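Long-range contact in putative endonuclease/exonuclease/phosphatase family protein (Bacteroides thetaiotaomicron, PDB 3MPR), which probably hydrolyses phosphodiester bonds as a metal-dependent nuclease of the endonuclease/exonuclease/phosphatase family: residues A[70-78]-A[100-110]. Sequence-based numbering, arbitrary orientation.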
# COMPACT_ATOMS: atom_id res chain seq x y z
N ILE A 70 1.45 1.58 -24.05
CA ILE A 70 1.64 2.37 -25.25
C ILE A 70 2.87 3.24 -25.02
O ILE A 70 3.27 3.46 -23.88
CB ILE A 70 0.44 3.27 -25.53
CG1 ILE A 70 0.12 4.13 -24.31
CG2 ILE A 70 -0.78 2.43 -25.92
CD1 ILE A 70 -1.03 5.10 -24.54
N GLY A 71 3.48 3.71 -26.11
CA GLY A 71 4.62 4.61 -26.00
C GLY A 71 5.81 4.06 -26.75
O GLY A 71 6.14 2.88 -26.62
N VAL A 72 6.48 4.91 -27.53
CA VAL A 72 7.59 4.47 -28.36
C VAL A 72 8.96 4.84 -27.79
O VAL A 72 9.06 5.64 -26.86
CB VAL A 72 7.49 5.03 -29.80
CG1 VAL A 72 6.14 4.70 -30.41
CG2 VAL A 72 7.75 6.53 -29.80
N GLY A 73 10.01 4.25 -28.35
CA GLY A 73 11.37 4.51 -27.91
C GLY A 73 11.81 5.92 -28.21
O GLY A 73 11.55 6.43 -29.31
N ARG A 74 12.47 6.56 -27.26
CA ARG A 74 12.82 7.98 -27.41
C ARG A 74 13.98 8.24 -28.37
O ARG A 74 14.17 9.37 -28.79
CB ARG A 74 13.13 8.63 -26.05
CG ARG A 74 14.49 8.26 -25.44
CD ARG A 74 14.59 8.86 -24.05
NE ARG A 74 15.88 8.63 -23.40
CZ ARG A 74 16.17 9.01 -22.16
NH1 ARG A 74 15.26 9.65 -21.43
NH2 ARG A 74 17.36 8.76 -21.65
N ASP A 75 14.76 7.21 -28.70
CA ASP A 75 15.93 7.39 -29.58
C ASP A 75 15.54 7.54 -31.05
O ASP A 75 16.07 8.39 -31.77
CB ASP A 75 16.91 6.22 -29.43
CG ASP A 75 17.73 6.30 -28.16
OD1 ASP A 75 17.52 7.22 -27.34
OD2 ASP A 75 18.59 5.41 -27.97
N ASP A 76 14.63 6.69 -31.50
CA ASP A 76 14.29 6.67 -32.92
C ASP A 76 12.79 6.62 -33.17
O ASP A 76 12.34 6.49 -34.31
CB ASP A 76 14.98 5.50 -33.62
CG ASP A 76 14.43 4.15 -33.21
OD1 ASP A 76 13.67 4.09 -32.21
OD2 ASP A 76 14.76 3.13 -33.87
N GLY A 77 12.01 6.71 -32.10
CA GLY A 77 10.56 6.71 -32.23
C GLY A 77 10.01 5.34 -32.56
O GLY A 77 8.83 5.21 -32.92
N LYS A 78 10.84 4.33 -32.44
CA LYS A 78 10.42 2.96 -32.69
C LYS A 78 10.77 2.07 -31.49
O LYS A 78 10.15 2.20 -30.44
CB LYS A 78 11.08 2.44 -33.98
CG LYS A 78 10.63 3.21 -35.22
CD LYS A 78 11.33 2.71 -36.49
CE LYS A 78 12.82 3.02 -36.48
NZ LYS A 78 13.51 2.60 -37.73
N ASP A 100 2.97 10.29 -29.35
CA ASP A 100 4.21 10.65 -28.65
C ASP A 100 4.72 11.93 -29.29
O ASP A 100 4.54 12.13 -30.49
CB ASP A 100 5.28 9.57 -28.82
CG ASP A 100 4.74 8.16 -28.63
OD1 ASP A 100 4.17 7.62 -29.61
OD2 ASP A 100 4.88 7.59 -27.52
N PHE A 101 5.35 12.77 -28.49
CA PHE A 101 6.05 13.93 -29.02
C PHE A 101 7.34 14.14 -28.23
O PHE A 101 7.40 13.84 -27.03
CB PHE A 101 5.16 15.20 -29.01
CG PHE A 101 4.60 15.57 -27.65
CD1 PHE A 101 3.39 15.05 -27.21
CD2 PHE A 101 5.25 16.49 -26.84
CE1 PHE A 101 2.87 15.40 -25.97
CE2 PHE A 101 4.74 16.84 -25.60
CZ PHE A 101 3.54 16.30 -25.17
N TRP A 102 8.39 14.62 -28.90
CA TRP A 102 9.65 14.92 -28.22
C TRP A 102 9.60 16.29 -27.59
O TRP A 102 8.91 17.18 -28.08
CB TRP A 102 10.84 14.77 -29.19
CG TRP A 102 11.18 13.33 -29.39
CD1 TRP A 102 12.16 12.62 -28.76
CD2 TRP A 102 10.50 12.39 -30.24
NE1 TRP A 102 12.14 11.31 -29.17
CE2 TRP A 102 11.13 11.15 -30.08
CE3 TRP A 102 9.42 12.50 -31.13
CZ2 TRP A 102 10.72 10.01 -30.77
CZ3 TRP A 102 9.02 11.36 -31.82
CH2 TRP A 102 9.67 10.14 -31.64
N LEU A 103 10.29 16.45 -26.47
CA LEU A 103 10.29 17.72 -25.75
C LEU A 103 11.37 18.60 -26.37
O LEU A 103 12.49 18.69 -25.87
CB LEU A 103 10.53 17.47 -24.26
CG LEU A 103 9.51 16.51 -23.64
CD1 LEU A 103 9.84 16.20 -22.18
CD2 LEU A 103 8.08 17.06 -23.79
N SER A 104 11.02 19.25 -27.48
CA SER A 104 11.97 20.06 -28.22
C SER A 104 11.25 21.06 -29.12
O SER A 104 10.01 21.11 -29.15
CB SER A 104 12.86 19.17 -29.08
OG SER A 104 12.15 18.64 -30.19
N GLU A 105 12.03 21.86 -29.84
CA GLU A 105 11.49 22.81 -30.80
C GLU A 105 10.86 22.09 -31.99
O GLU A 105 10.10 22.69 -32.75
CB GLU A 105 12.60 23.75 -31.30
CG GLU A 105 13.31 24.54 -30.22
CD GLU A 105 14.52 23.81 -29.66
OE1 GLU A 105 14.47 22.57 -29.51
OE2 GLU A 105 15.53 24.49 -29.37
N THR A 106 11.20 20.81 -32.15
CA THR A 106 10.65 19.99 -33.24
C THR A 106 10.06 18.70 -32.68
O THR A 106 10.68 17.63 -32.79
CB THR A 106 11.74 19.65 -34.27
OG1 THR A 106 12.80 18.93 -33.63
CG2 THR A 106 12.31 20.93 -34.89
N PRO A 107 8.86 18.78 -32.07
CA PRO A 107 8.32 17.66 -31.29
C PRO A 107 7.99 16.41 -32.10
O PRO A 107 7.85 15.35 -31.50
CB PRO A 107 7.05 18.24 -30.65
CG PRO A 107 7.20 19.73 -30.75
CD PRO A 107 7.98 19.95 -32.02
N ASP A 108 7.89 16.51 -33.43
CA ASP A 108 7.55 15.35 -34.24
C ASP A 108 8.74 14.47 -34.61
O ASP A 108 8.57 13.40 -35.19
CB ASP A 108 6.83 15.78 -35.52
CG ASP A 108 5.37 15.35 -35.53
OD1 ASP A 108 4.98 14.50 -34.70
OD2 ASP A 108 4.61 15.86 -36.37
N VAL A 109 9.95 14.91 -34.29
CA VAL A 109 11.12 14.11 -34.64
C VAL A 109 12.00 13.87 -33.42
O VAL A 109 12.09 14.71 -32.54
CB VAL A 109 11.95 14.76 -35.77
CG1 VAL A 109 11.06 15.10 -36.95
CG2 VAL A 109 12.65 15.99 -35.28
N PRO A 110 12.64 12.69 -33.36
CA PRO A 110 13.55 12.39 -32.25
C PRO A 110 14.65 13.44 -32.25
O PRO A 110 15.44 13.51 -33.20
CB PRO A 110 14.12 11.03 -32.63
CG PRO A 110 13.06 10.41 -33.50
CD PRO A 110 12.52 11.56 -34.29
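Trp102 NE1 donates to Arg74 O over 2.8 Å; the N-H...O angle of 162° is close to straight, and the acceptor lies near the indole plane. Val72 N donates to Asp100 OD2 at 3.1 Å, reaching the oxygen from above the carboxylate plane, 51° out of it. Each bond pairs a side chain of residues 100-110 with the backbone of residues 70-78. The same OD2 is also hydrogen-bonded to Ser123 OG, so two partners grip it.

In the fold, strand 67-70 is an outermost strand of one sheet and strand 93-102 of the other in this DNase I-like two-sheet core; the bonds fasten the loop after the first to the end of the second. The side chain of Arg74 is about 6 Å from that of Glu51, a magnesium-binding residue whose metal is absent from this chain.

Van der Waals contacts surround the bonds. The Val72 methyls rest on the Asp100 carboxylate, CG2 3.6 Å from Asp100 CG and CG1 near OD1. With CG anti to its own carbonyl carbon (chi1 -78°), Trp102 presents its six-membered ring edge-on to Gly77, whose CA is 3.6 Å from CH2; a beta-carbon on Gly77 would clash there. Pro110 CA lies 3.4 Å above one indole face, toward the rim, while Pro110 CB meets Asp75 O at 3.4 Å. Replacing Trp102 with a leucine would probably leave Arg74 O without its indole donor and open a gap beside Gly77 and Pro110. An Asx turn, Asp76 OD1 accepting from Lys78 N, helps close the loop that carries Gly77 to the indole edge.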